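Local coordinates for lipase, class 3 (Penicillium roqueforti FM164, PDB 6L7N), which probably hydrolyses the ester bonds of acylglycerol lipids, as a class 3 fungal lipase with the alpha/beta-hydrolase fold, at residues 22-27 with 38-43; 16-21 with 77-82; 260-263 with 268-271; 172-177 with 262-267. All blocks are in the same frame, centred on the assembly; numbering follows the deposited sequence.

Interaction 1. Residues 22-27 with 38-43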
loop_
_atom_site.group_PDB
_atom_site.type_symbol
_atom_site.label_atom_id
_atom_site.label_comp_id
_atom_site.label_asym_id
_atom_site.label_seq_id
_atom_site.Cartn_x
_atom_site.Cartn_y
_atom_site.Cartn_z
ATOM N N ALA A 22 -2.480 10.346 0.876
ATOM C CA ALA A 22 -3.342 9.885 -0.207
ATOM C C ALA A 22 -4.827 10.012 0.112
ATOM O O ALA A 22 -5.648 10.045 -0.809
ATOM C CB ALA A 22 -3.056 8.416 -0.550
ATOM N N TYR A 23 -5.200 10.060 1.385
ATOM C CA TYR A 23 -6.616 10.165 1.707
ATOM C C TYR A 23 -7.167 11.573 1.546
ATOM O O TYR A 23 -8.388 11.735 1.550
ATOM C CB TYR A 23 -6.870 9.690 3.133
ATOM C CG TYR A 23 -6.923 8.179 3.240
ATOM C CD1 TYR A 23 -8.112 7.493 3.043
ATOM C CD2 TYR A 23 -5.781 7.444 3.524
ATOM C CE1 TYR A 23 -8.161 6.099 3.143
ATOM C CE2 TYR A 23 -5.818 6.052 3.621
ATOM C CZ TYR A 23 -7.010 5.391 3.427
ATOM O OH TYR A 23 -7.047 4.014 3.529
ATOM N N TYR A 24 -6.311 12.582 1.385
ATOM C CA TYR A 24 -6.744 13.979 1.361
ATOM C C TYR A 24 -7.068 14.409 -0.062
ATOM O O TYR A 24 -6.167 14.476 -0.909
ATOM C CB TYR A 24 -5.660 14.897 1.926
ATOM C CG TYR A 24 -5.482 14.822 3.413
ATOM C CD1 TYR A 24 -4.700 13.833 3.973
ATOM C CD2 TYR A 24 -6.085 15.748 4.256
ATOM C CE1 TYR A 24 -4.520 13.750 5.323
ATOM C CE2 TYR A 24 -5.909 15.677 5.625
ATOM C CZ TYR A 24 -5.120 14.677 6.152
ATOM O OH TYR A 24 -4.935 14.573 7.509
ATOM N N ALA A 25 -8.339 14.750 -0.310
ATOM C CA ALA A 25 -8.720 15.299 -1.611
ATOM C C ALA A 25 -7.874 16.502 -1.984
ATOM O O ALA A 25 -7.587 16.717 -3.168
ATOM C CB ALA A 25 -10.195 15.694 -1.623
ATOM N N ASP A 26 -7.476 17.300 -0.991
ATOM C CA ASP A 26 -6.592 18.434 -1.254
ATOM C C ASP A 26 -5.283 17.998 -1.895
ATOM O O ASP A 26 -4.662 18.778 -2.619
ATOM C CB ASP A 26 -6.287 19.169 0.040
ATOM C CG ASP A 26 -7.480 19.252 0.941
ATOM O OD1 ASP A 26 -8.589 19.514 0.419
ATOM O OD2 ASP A 26 -7.330 19.045 2.174
ATOM N N ASP A 27 -4.831 16.782 -1.618
ATOM C CA ASP A 27 -3.549 16.364 -2.173
ATOM C C ASP A 27 -3.706 15.702 -3.538
ATOM O O ASP A 27 -2.909 15.964 -4.443
ATOM C CB ASP A 27 -2.830 15.413 -1.212
ATOM C CG ASP A 27 -2.272 16.125 0.015
ATOM O OD1 ASP A 27 -1.661 17.213 -0.125
ATOM O OD2 ASP A 27 -2.461 15.596 1.122
ATOM N N CYS A 38 -1.202 17.549 5.109
ATOM C CA CYS A 38 -2.227 16.781 5.808
ATOM C C CYS A 38 -2.842 17.691 6.856
ATOM O O CYS A 38 -2.233 17.927 7.901
ATOM C CB CYS A 38 -1.639 15.542 6.453
ATOM S SG CYS A 38 -0.981 14.442 5.237
ATOM N N SER A 39 -4.054 18.176 6.590
ATOM C CA SER A 39 -4.643 19.162 7.488
ATOM C C SER A 39 -4.866 18.584 8.880
ATOM O O SER A 39 -4.777 19.313 9.867
ATOM C CB SER A 39 -5.947 19.705 6.899
ATOM O OG SER A 39 -6.895 18.688 6.681
ATOM N N LYS A 40 -5.090 17.278 8.993
ATOM C CA LYS A 40 -5.296 16.672 10.305
ATOM C C LYS A 40 -3.995 16.314 11.012
ATOM O O LYS A 40 -4.035 15.657 12.057
ATOM C CB LYS A 40 -6.183 15.430 10.178
ATOM C CG LYS A 40 -7.607 15.726 9.718
ATOM C CD LYS A 40 -8.147 16.997 10.343
ATOM C CE LYS A 40 -8.995 16.705 11.578
ATOM N NZ LYS A 40 -9.631 17.957 12.112
ATOM N N GLY A 41 -2.850 16.714 10.471
ATOM C CA GLY A 41 -1.600 16.560 11.185
ATOM C C GLY A 41 -1.048 15.153 11.235
ATOM O O GLY A 41 -0.302 14.829 12.165
ATOM N N ASN A 42 -1.366 14.308 10.250
ATOM C CA ASN A 42 -0.890 12.928 10.260
ATOM C C ASN A 42 0.132 12.632 9.158
ATOM O O ASN A 42 0.422 11.460 8.890
ATOM C CB ASN A 42 -2.069 11.947 10.198
ATOM C CG ASN A 42 -2.952 12.152 8.986
ATOM O OD1 ASN A 42 -2.971 13.231 8.386
ATOM N ND2 ASN A 42 -3.702 11.111 8.621
ATOM N N CYS A 43 0.705 13.658 8.524
ATOM C CA CYS A 43 1.924 13.366 7.767
ATOM C C CYS A 43 3.016 14.410 8.031
ATOM O O CYS A 43 3.549 15.009 7.082
ATOM C CB CYS A 43 1.621 13.241 6.265
ATOM S SG CYS A 43 1.041 14.715 5.368
HETATM O O HOH W 1 -4.714 18.653 4.136
#

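Interaction 2. Residues 16-21 with 77-82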
loop_
_atom_site.group_PDB
_atom_site.type_symbol
_atom_site.label_atom_id
_atom_site.label_comp_id
_atom_site.label_asym_id
_atom_site.label_seq_id
_atom_site.Cartn_x
_atom_site.Cartn_y
_atom_site.Cartn_z
ATOM N N VAL A 16 4.435 5.382 5.717
ATOM C CA VAL A 16 2.997 5.355 5.940
ATOM C C VAL A 16 2.379 6.751 5.828
ATOM O O VAL A 16 1.187 6.878 5.536
ATOM C CB VAL A 16 2.686 4.715 7.307
ATOM C CG1 VAL A 16 2.967 5.696 8.454
ATOM C CG2 VAL A 16 1.248 4.235 7.350
ATOM N N GLN A 17 3.167 7.813 6.025
ATOM C CA GLN A 17 2.583 9.156 5.963
ATOM C C GLN A 17 2.251 9.600 4.534
ATOM O O GLN A 17 1.370 10.445 4.341
ATOM C CB GLN A 17 3.521 10.150 6.655
ATOM C CG GLN A 17 3.687 9.818 8.138
ATOM C CD GLN A 17 4.655 10.751 8.845
ATOM O OE1 GLN A 17 4.627 11.962 8.642
ATOM N NE2 GLN A 17 5.525 10.184 9.667
ATOM N N TYR A 18 2.918 9.050 3.522
ATOM C CA TYR A 18 2.472 9.286 2.152
ATOM C C TYR A 18 1.142 8.583 1.878
ATOM O O TYR A 18 0.279 9.109 1.155
ATOM C CB TYR A 18 3.534 8.806 1.175
ATOM C CG TYR A 18 4.726 9.729 1.050
ATOM C CD1 TYR A 18 4.630 10.908 0.346
ATOM C CD2 TYR A 18 5.947 9.406 1.633
ATOM C CE1 TYR A 18 5.723 11.749 0.210
ATOM C CE2 TYR A 18 7.051 10.243 1.499
ATOM C CZ TYR A 18 6.920 11.411 0.779
ATOM O OH TYR A 18 7.992 12.276 0.638
ATOM N N ALA A 19 0.964 7.384 2.437
ATOM C CA ALA A 19 -0.354 6.765 2.388
ATOM C C ALA A 19 -1.381 7.643 3.085
ATOM O O ALA A 19 -2.499 7.814 2.595
ATOM C CB ALA A 19 -0.310 5.375 3.021
ATOM N N ALA A 20 -1.007 8.229 4.220
ATOM C CA ALA A 20 -1.929 9.113 4.931
ATOM C C ALA A 20 -2.308 10.313 4.070
ATOM O O ALA A 20 -3.464 10.744 4.055
ATOM C CB ALA A 20 -1.309 9.570 6.255
ATOM N N ALA A 21 -1.343 10.869 3.345
ATOM C CA ALA A 21 -1.659 12.001 2.480
ATOM C C ALA A 21 -2.596 11.589 1.351
ATOM O O ALA A 21 -3.442 12.384 0.928
ATOM C CB ALA A 21 -0.370 12.602 1.924
ATOM N N ALA A 77 13.547 10.329 -3.547
ATOM C CA ALA A 77 12.572 9.333 -3.971
ATOM C C ALA A 77 11.445 9.969 -4.765
ATOM O O ALA A 77 10.976 11.061 -4.435
ATOM C CB ALA A 77 11.985 8.578 -2.771
ATOM N N VAL A 78 11.029 9.275 -5.826
ATOM C CA VAL A 78 9.747 9.500 -6.471
ATOM C C VAL A 78 8.751 8.577 -5.794
ATOM O O VAL A 78 9.052 7.399 -5.579
ATOM C CB VAL A 78 9.834 9.220 -7.980
ATOM C CG1 VAL A 78 8.476 9.346 -8.635
ATOM C CG2 VAL A 78 10.834 10.191 -8.627
ATOM N N VAL A 79 7.591 9.116 -5.422
ATOM C CA VAL A 79 6.616 8.412 -4.596
ATOM C C VAL A 79 5.317 8.302 -5.373
ATOM O O VAL A 79 4.737 9.316 -5.778
ATOM C CB VAL A 79 6.385 9.115 -3.250
ATOM C CG1 VAL A 79 5.319 8.389 -2.429
ATOM C CG2 VAL A 79 7.701 9.237 -2.469
ATOM N N LEU A 80 4.852 7.075 -5.557
ATOM C CA LEU A 80 3.583 6.781 -6.202
ATOM C C LEU A 80 2.667 6.261 -5.108
ATOM O O LEU A 80 2.898 5.169 -4.585
ATOM C CB LEU A 80 3.765 5.735 -7.300
ATOM C CG LEU A 80 2.504 5.178 -7.964
ATOM C CD1 LEU A 80 1.588 6.302 -8.455
ATOM C CD2 LEU A 80 2.929 4.244 -9.110
ATOM N N SER A 81 1.631 7.028 -4.772
ATOM C CA SER A 81 0.759 6.715 -3.648
ATOM C C SER A 81 -0.659 6.464 -4.137
ATOM O O SER A 81 -1.193 7.259 -4.927
ATOM C CB SER A 81 0.760 7.852 -2.630
ATOM O OG SER A 81 -0.258 7.662 -1.668
ATOM N N PHE A 82 -1.262 5.373 -3.644
ATOM C CA PHE A 82 -2.617 4.966 -4.008
ATOM C C PHE A 82 -3.542 4.956 -2.799
ATOM O O PHE A 82 -3.203 4.383 -1.754
ATOM C CB PHE A 82 -2.640 3.553 -4.614
ATOM C CG PHE A 82 -1.976 3.439 -5.943
ATOM C CD1 PHE A 82 -2.646 3.782 -7.104
ATOM C CD2 PHE A 82 -0.682 2.956 -6.038
ATOM C CE1 PHE A 82 -2.024 3.660 -8.337
ATOM C CE2 PHE A 82 -0.067 2.827 -7.252
ATOM C CZ PHE A 82 -0.736 3.185 -8.413
#

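Interaction 3. Residues 260-263 with 268-271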
loop_
_atom_site.group_PDB
_atom_site.type_symbol
_atom_site.label_atom_id
_atom_site.label_comp_id
_atom_site.label_asym_id
_atom_site.label_seq_id
_atom_site.Cartn_x
_atom_site.Cartn_y
_atom_site.Cartn_z
ATOM N N ALA A 260 -8.862 -1.952 14.299
ATOM C CA ALA A 260 -7.432 -2.185 14.149
ATOM C C ALA A 260 -6.933 -1.818 12.757
ATOM O O ALA A 260 -5.722 -1.684 12.560
ATOM C CB ALA A 260 -7.106 -3.648 14.460
ATOM N N HIS A 261 -7.842 -1.657 11.792
ATOM C CA HIS A 261 -7.463 -1.350 10.417
ATOM C C HIS A 261 -6.958 0.074 10.270
ATOM O O HIS A 261 -6.196 0.372 9.340
ATOM C CB HIS A 261 -8.658 -1.552 9.493
ATOM C CG HIS A 261 -8.331 -1.441 8.033
ATOM N ND1 HIS A 261 -7.323 -2.166 7.430
ATOM C CD2 HIS A 261 -8.890 -0.694 7.052
ATOM C CE1 HIS A 261 -7.278 -1.871 6.142
ATOM N NE2 HIS A 261 -8.213 -0.977 5.888
ATOM N N LYS A 262 -7.378 0.970 11.148
ATOM C CA LYS A 262 -7.046 2.364 10.896
ATOM C C LYS A 262 -5.730 2.788 11.526
ATOM O O LYS A 262 -5.200 3.846 11.166
ATOM C CB LYS A 262 -8.201 3.259 11.365
ATOM C CG LYS A 262 -9.520 2.831 10.701
ATOM C CD LYS A 262 -10.264 4.024 10.176
ATOM C CE LYS A 262 -11.772 3.853 10.126
ATOM N NZ LYS A 262 -12.454 5.186 9.984
ATOM N N TRP A 263 -5.168 1.971 12.408
ATOM C CA TRP A 263 -4.049 2.354 13.262
ATOM C C TRP A 263 -2.786 1.613 12.821
ATOM O O TRP A 263 -2.472 0.527 13.308
ATOM C CB TRP A 263 -4.406 2.078 14.724
ATOM C CG TRP A 263 -5.482 3.015 15.203
ATOM C CD1 TRP A 263 -6.820 2.741 15.358
ATOM C CD2 TRP A 263 -5.314 4.398 15.539
ATOM N NE1 TRP A 263 -7.481 3.865 15.795
ATOM C CE2 TRP A 263 -6.580 4.894 15.917
ATOM C CE3 TRP A 263 -4.211 5.260 15.571
ATOM C CZ2 TRP A 263 -6.773 6.217 16.318
ATOM C CZ3 TRP A 263 -4.406 6.573 15.975
ATOM C CH2 TRP A 263 -5.675 7.038 16.341
ATOM N N THR A 268 -4.086 6.424 9.774
ATOM C CA THR A 268 -3.689 6.605 8.381
ATOM C C THR A 268 -4.779 7.288 7.562
ATOM O O THR A 268 -4.479 8.075 6.660
ATOM C CB THR A 268 -3.314 5.261 7.747
ATOM O OG1 THR A 268 -4.504 4.571 7.344
ATOM C CG2 THR A 268 -2.555 4.394 8.731
ATOM N N ASP A 269 -6.051 7.005 7.850
ATOM C CA ASP A 269 -7.135 7.531 7.024
ATOM C C ASP A 269 -7.836 8.739 7.637
ATOM O O ASP A 269 -8.996 9.002 7.301
ATOM C CB ASP A 269 -8.159 6.439 6.709
ATOM C CG ASP A 269 -9.017 6.084 7.895
ATOM O OD1 ASP A 269 -8.616 6.381 9.043
ATOM O OD2 ASP A 269 -10.095 5.487 7.675
ATOM N N ALA A 270 -7.159 9.482 8.514
ATOM C CA ALA A 270 -7.778 10.644 9.145
ATOM C C ALA A 270 -8.250 11.680 8.134
ATOM O O ALA A 270 -9.166 12.451 8.444
ATOM C CB ALA A 270 -6.797 11.296 10.125
ATOM N N GLY A 271 -7.652 11.724 6.939
ATOM C CA GLY A 271 -8.003 12.730 5.951
ATOM C C GLY A 271 -9.204 12.431 5.078
ATOM O O GLY A 271 -9.570 13.262 4.244
#

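Interaction 4. Residues 172-177 with 262-267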
loop_
_atom_site.group_PDB
_atom_site.type_symbol
_atom_site.label_atom_id
_atom_site.label_comp_id
_atom_site.label_asym_id
_atom_site.label_seq_id
_atom_site.Cartn_x
_atom_site.Cartn_y
_atom_site.Cartn_z
ATOM N N ALA A 172 3.156 -1.500 1.687
ATOM C CA ALA A 172 1.751 -1.869 1.571
ATOM C C ALA A 172 1.207 -2.041 2.984
ATOM O O ALA A 172 1.404 -3.088 3.607
ATOM C CB ALA A 172 1.592 -3.138 0.733
ATOM N N TYR A 173 0.554 -1.007 3.509
ATOM C CA TYR A 173 0.051 -1.046 4.873
ATOM C C TYR A 173 -1.370 -1.591 4.867
ATOM O O TYR A 173 -2.230 -1.078 4.145
ATOM C CB TYR A 173 0.093 0.350 5.501
ATOM C CG TYR A 173 1.500 0.911 5.568
ATOM C CD1 TYR A 173 2.068 1.541 4.474
ATOM C CD2 TYR A 173 2.258 0.778 6.723
ATOM C CE1 TYR A 173 3.385 2.045 4.533
ATOM C CE2 TYR A 173 3.554 1.275 6.799
ATOM C CZ TYR A 173 4.114 1.904 5.701
ATOM O OH TYR A 173 5.416 2.398 5.779
ATOM N N ALA A 174 -1.605 -2.637 5.662
ATOM C CA ALA A 174 -2.938 -3.200 5.862
ATOM C C ALA A 174 -3.516 -3.776 4.573
ATOM O O ALA A 174 -4.726 -3.715 4.343
ATOM C CB ALA A 174 -3.896 -2.161 6.452
ATOM N N SER A 175 -2.662 -4.338 3.731
ATOM C CA SER A 175 -3.090 -4.768 2.405
ATOM C C SER A 175 -3.902 -6.061 2.478
ATOM O O SER A 175 -3.539 -6.975 3.215
ATOM C CB SER A 175 -1.878 -5.010 1.502
ATOM O OG SER A 175 -2.295 -5.574 0.263
ATOM N N PRO A 176 -4.970 -6.171 1.685
ATOM C CA PRO A 176 -5.567 -7.486 1.412
ATOM C C PRO A 176 -4.568 -8.365 0.674
ATOM O O PRO A 176 -3.542 -7.900 0.179
ATOM C CB PRO A 176 -6.772 -7.162 0.520
ATOM C CG PRO A 176 -6.964 -5.660 0.597
ATOM C CD PRO A 176 -5.626 -5.080 0.940
ATOM N N ARG A 177 -4.885 -9.656 0.567
ATOM C CA ARG A 177 -4.208 -10.478 -0.427
ATOM C C ARG A 177 -4.658 -10.049 -1.820
ATOM O O ARG A 177 -5.793 -9.609 -2.025
ATOM C CB ARG A 177 -4.514 -11.965 -0.206
ATOM C CG ARG A 177 -4.093 -12.463 1.170
ATOM C CD ARG A 177 -4.265 -13.992 1.286
ATOM N NE ARG A 177 -3.658 -14.485 2.523
ATOM C CZ ARG A 177 -4.286 -14.586 3.689
ATOM N NH1 ARG A 177 -5.561 -14.231 3.810
ATOM N NH2 ARG A 177 -3.638 -15.048 4.745
ATOM N N LYS A 262 -7.378 0.970 11.148
ATOM C CA LYS A 262 -7.046 2.364 10.896
ATOM C C LYS A 262 -5.730 2.788 11.526
ATOM O O LYS A 262 -5.200 3.846 11.166
ATOM C CB LYS A 262 -8.201 3.259 11.365
ATOM C CG LYS A 262 -9.520 2.831 10.701
ATOM C CD LYS A 262 -10.264 4.024 10.176
ATOM C CE LYS A 262 -11.772 3.853 10.126
ATOM N NZ LYS A 262 -12.454 5.186 9.984
ATOM N N TRP A 263 -5.168 1.971 12.408
ATOM C CA TRP A 263 -4.049 2.354 13.262
ATOM C C TRP A 263 -2.786 1.613 12.821
ATOM O O TRP A 263 -2.472 0.527 13.308
ATOM C CB TRP A 263 -4.406 2.078 14.724
ATOM C CG TRP A 263 -5.482 3.015 15.203
ATOM C CD1 TRP A 263 -6.820 2.741 15.358
ATOM C CD2 TRP A 263 -5.314 4.398 15.539
ATOM N NE1 TRP A 263 -7.481 3.865 15.795
ATOM C CE2 TRP A 263 -6.580 4.894 15.917
ATOM C CE3 TRP A 263 -4.211 5.260 15.571
ATOM C CZ2 TRP A 263 -6.773 6.217 16.318
ATOM C CZ3 TRP A 263 -4.406 6.573 15.975
ATOM C CH2 TRP A 263 -5.675 7.038 16.341
ATOM N N TYR A 264 -2.062 2.218 11.885
ATOM C CA TYR A 264 -0.798 1.690 11.376
ATOM C C TYR A 264 0.215 2.809 11.563
ATOM O O TYR A 264 0.422 3.606 10.645
ATOM C CB TYR A 264 -0.917 1.253 9.911
ATOM C CG TYR A 264 -1.559 -0.127 9.740
ATOM C CD1 TYR A 264 -2.901 -0.333 10.034
ATOM C CD2 TYR A 264 -0.814 -1.206 9.288
ATOM C CE1 TYR A 264 -3.490 -1.577 9.885
ATOM C CE2 TYR A 264 -1.387 -2.455 9.136
ATOM C CZ TYR A 264 -2.720 -2.640 9.442
ATOM O OH TYR A 264 -3.283 -3.889 9.284
ATOM N N PHE A 265 0.812 2.856 12.760
ATOM C CA PHE A 265 1.714 3.904 13.243
ATOM C C PHE A 265 0.952 5.197 13.524
ATOM O O PHE A 265 1.064 5.757 14.621
ATOM C CB PHE A 265 2.873 4.140 12.265
ATOM C CG PHE A 265 3.681 2.908 11.985
ATOM C CD1 PHE A 265 4.535 2.398 12.943
ATOM C CD2 PHE A 265 3.563 2.243 10.775
ATOM C CE1 PHE A 265 5.284 1.255 12.698
ATOM C CE2 PHE A 265 4.288 1.091 10.520
ATOM C CZ PHE A 265 5.156 0.595 11.478
ATOM N N MET A 266 0.196 5.693 12.550
ATOM C CA MET A 266 -0.682 6.846 12.728
ATOM C C MET A 266 -2.112 6.454 12.395
ATOM O O MET A 266 -2.395 5.322 11.992
ATOM C CB MET A 266 -0.258 8.033 11.851
ATOM C CG MET A 266 1.120 8.592 12.165
ATOM S SD MET A 266 2.404 7.418 11.709
ATOM C CE MET A 266 3.847 8.461 11.613
ATOM N N LYS A 267 -3.023 7.411 12.574
ATOM C CA LYS A 267 -4.372 7.272 12.042
ATOM C C LYS A 267 -4.295 7.498 10.542
ATOM O O LYS A 267 -4.425 8.635 10.078
ATOM C CB LYS A 267 -5.321 8.271 12.697
ATOM C CG LYS A 267 -6.767 7.870 12.642
ATOM C CD LYS A 267 -7.576 8.745 13.582
ATOM C CE LYS A 267 -8.764 9.317 12.861
ATOM N NZ LYS A 267 -9.262 8.352 11.844
#

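Interaction 1. Residues 22-27 with 38-43
Tyr-24, at the N-cap position of the short helix 25-28, reaches into a type I beta turn, Cys-38 to Gly-41, which belongs to a small disulfide-closed loop in the N-terminal region of this class 3 lipase. The polar contacts gather at its hydroxyl. Tyr-24 OH donates to Asn-42 OD1 over a short 2.5 Å, arriving tilted 32° from the carbonyl plane, and accepts a bent bond from Lys-40 N at 3.1 Å. Asn-42 turns its other amide atom, ND2, to Lys-267 O near the C-terminus, which leaves both ends of the amide engaged and fixes which way it is flipped. A water bridges Asp-26 OD2 and the backbone N of Ser-39, the bond from Ser-39 N being weak.

The apolar contacts use the ring itself. Cys-38 CA lies over one face of Tyr-24, 3.8 Å from the centroid, a CH-pi contact. With its SG anti to the carbonyl carbon (chi1 -63°), Cys-38 brings the sulfur obliquely to the same ring, 4.4 Å from its centroid. That sulfur is half of the disulfide to Cys-43, which ties the two ends of segment 38-43 together. On the CE2 side of the ring, Ser-39 OG comes within 3.3 Å of Tyr-24 CE2.

Interaction 2. Residues 16-21 with 77-82
Helix 16-21 crosses strand 77-82 at -54°, their axes 7.7 Å apart at closest approach, and the backbones come nearest at Ala-19 and Ser-81, whose CA atoms are 6.1 Å apart. The helix segment is kinked near its start, where the N atoms of Gln-17 and Tyr-18 lack bonds to the preceding turn. Tyr-18, Val-79 and Ser-81 direct their side chains into the gap between the two.

Val-79 meets the Tyr-18 ring with both methyls. CG1 stands over one face, offset toward the rim and 3.8 Å from Tyr-18 CG, while CG2 lies by the phenol end, 4.0 Å from Tyr-18 CZ. The contact belongs to the alpha/beta-hydrolase core: strand 77-83 sits inside the mixed central sheet, between strands 66-72 and 140-146, and helix 6-22 covers one of its faces. Val-144 of strand 140-146 also touches Tyr-18, and the phenol OH is hydrogen-bonded to Asp-72. With a leucine in place of Tyr-18, Asp-72 would probably lose its hydroxyl partner and Val-79 the flat face its methyls rest on.

Further along the strand the contact turns polar. Ser-81 has OG anti to its backbone nitrogen (chi1 169°), which aims the hydroxyl at the helix, where it donates to Tyr-18 O over 3.2 Å. The donor stands well above the carbonyl plane, 57° out of it.

Interaction 3. Residues 260-263 with 268-271
Lys-262 gives the most surface to this contact, and Asp-269 and Thr-268 share the other side of it. The lysine chain bends at chi2 (-134°) and runs across the Asp-269 carboxylate, meeting it with its methylenes as well as its ammonium group: CD lies 3.1 Å from Asp-269 OD1, and NZ forms a salt bridge with OD2 at 3.3 Å, weak as a hydrogen bond. The stronger polar partner of Asp-269 is Lys-272, which pairs with OD1. With a methionine in place of Lys-262, Asp-269 OD2 would probably be left without this positive mate, and Asp-269 would lean more on Lys-272.

Thr-268 closes the backbone side. Its N donates to Lys-262 O at 3.1 Å, almost in line with the C=O bond (170° at the oxygen), and its methyl CG2 packs 3.6 Å from the same oxygen. This bond draws together the two ends of the C-terminal turn that follows His-261, the histidine of a probable Ser-His-Asp triad with Ser-147 and Asp-201. One backbone bond, well directed at the oxygen, and a loose ion pair thus join the segments, and the Asp-269 charge is probably offset mainly by Lys-272, with weaker help from Lys-262 and, at long range, Lys-267.

Interaction 4. Residues 172-177 with 262-267
The Tyr-264 ring lies over Ala-174, presenting a face to its methyl. Ala-174 CB stands 3.7 Å from the ring centroid, 29° off the normal, a CH-pi contact displaced toward the phenol end, where CB is 3.2 Å from Tyr-264 CZ. Tyr-264 CG is anti to its carbonyl carbon (chi1 -80°), which lays the ring out over the end of strand 169-173 and carries its hydroxyl past the alanine to a hydrogen bond with Asp-201.

Tyr-173, the last residue of that strand, turns its ring differently. The CE2 corner of its ring meets the CE2 corner of Phe-265 at 3.8 Å, each atom near the plane of the other ring, so the two rings touch at their edges without stacking; the side chains cross at about a right angle. Closer to the backbone, Tyr-173 CB lies 4.2 Å from Tyr-264 CD2. No hydrogen bond passes between segments 172-177 and 262-267.

In the alpha/beta-hydrolase fold, strand 169-173 is a central parallel strand next to strand 140-146, which leads into the probable nucleophile elbow at Ser-147. Segment 262-267 follows His-261, whose side chain also touches Ala-174. Asp-201, the probable acid of the triad, is hydrogen-bonded to His-261 ND1 as well as to the Tyr-264 hydroxyl.

Phe-196 of the neighbouring strand stacks on Tyr-173, and the Tyr-173 hydroxyl bonds to Phe-12 O of helix 6-22.

Along the chain, interactions 1 and 2 both start from the N-terminal residues, with the 22-27/38-43 contact falling between the two segments of interaction 2; interactions 3 and 4 follow, both using the C-terminal segment and sharing Lys-262 and Trp-263. Interactions 2 and 4 reach the same central sheet, through strands 77-83 and 169-173, with centres about 13 Å apart. Interactions 3 and 4 are closest, about 7 Å between centres, and interactions 1 and 4 farthest, about 16 Å, yet these two still touch at Asn-42 and Lys-267. Helix 6-22 meets the C-terminal segment, Ala-20 on Thr-268 and Gln-17 on Met-266. The N-terminal helix thus packs against the segment that begins just after the probable catalytic histidine.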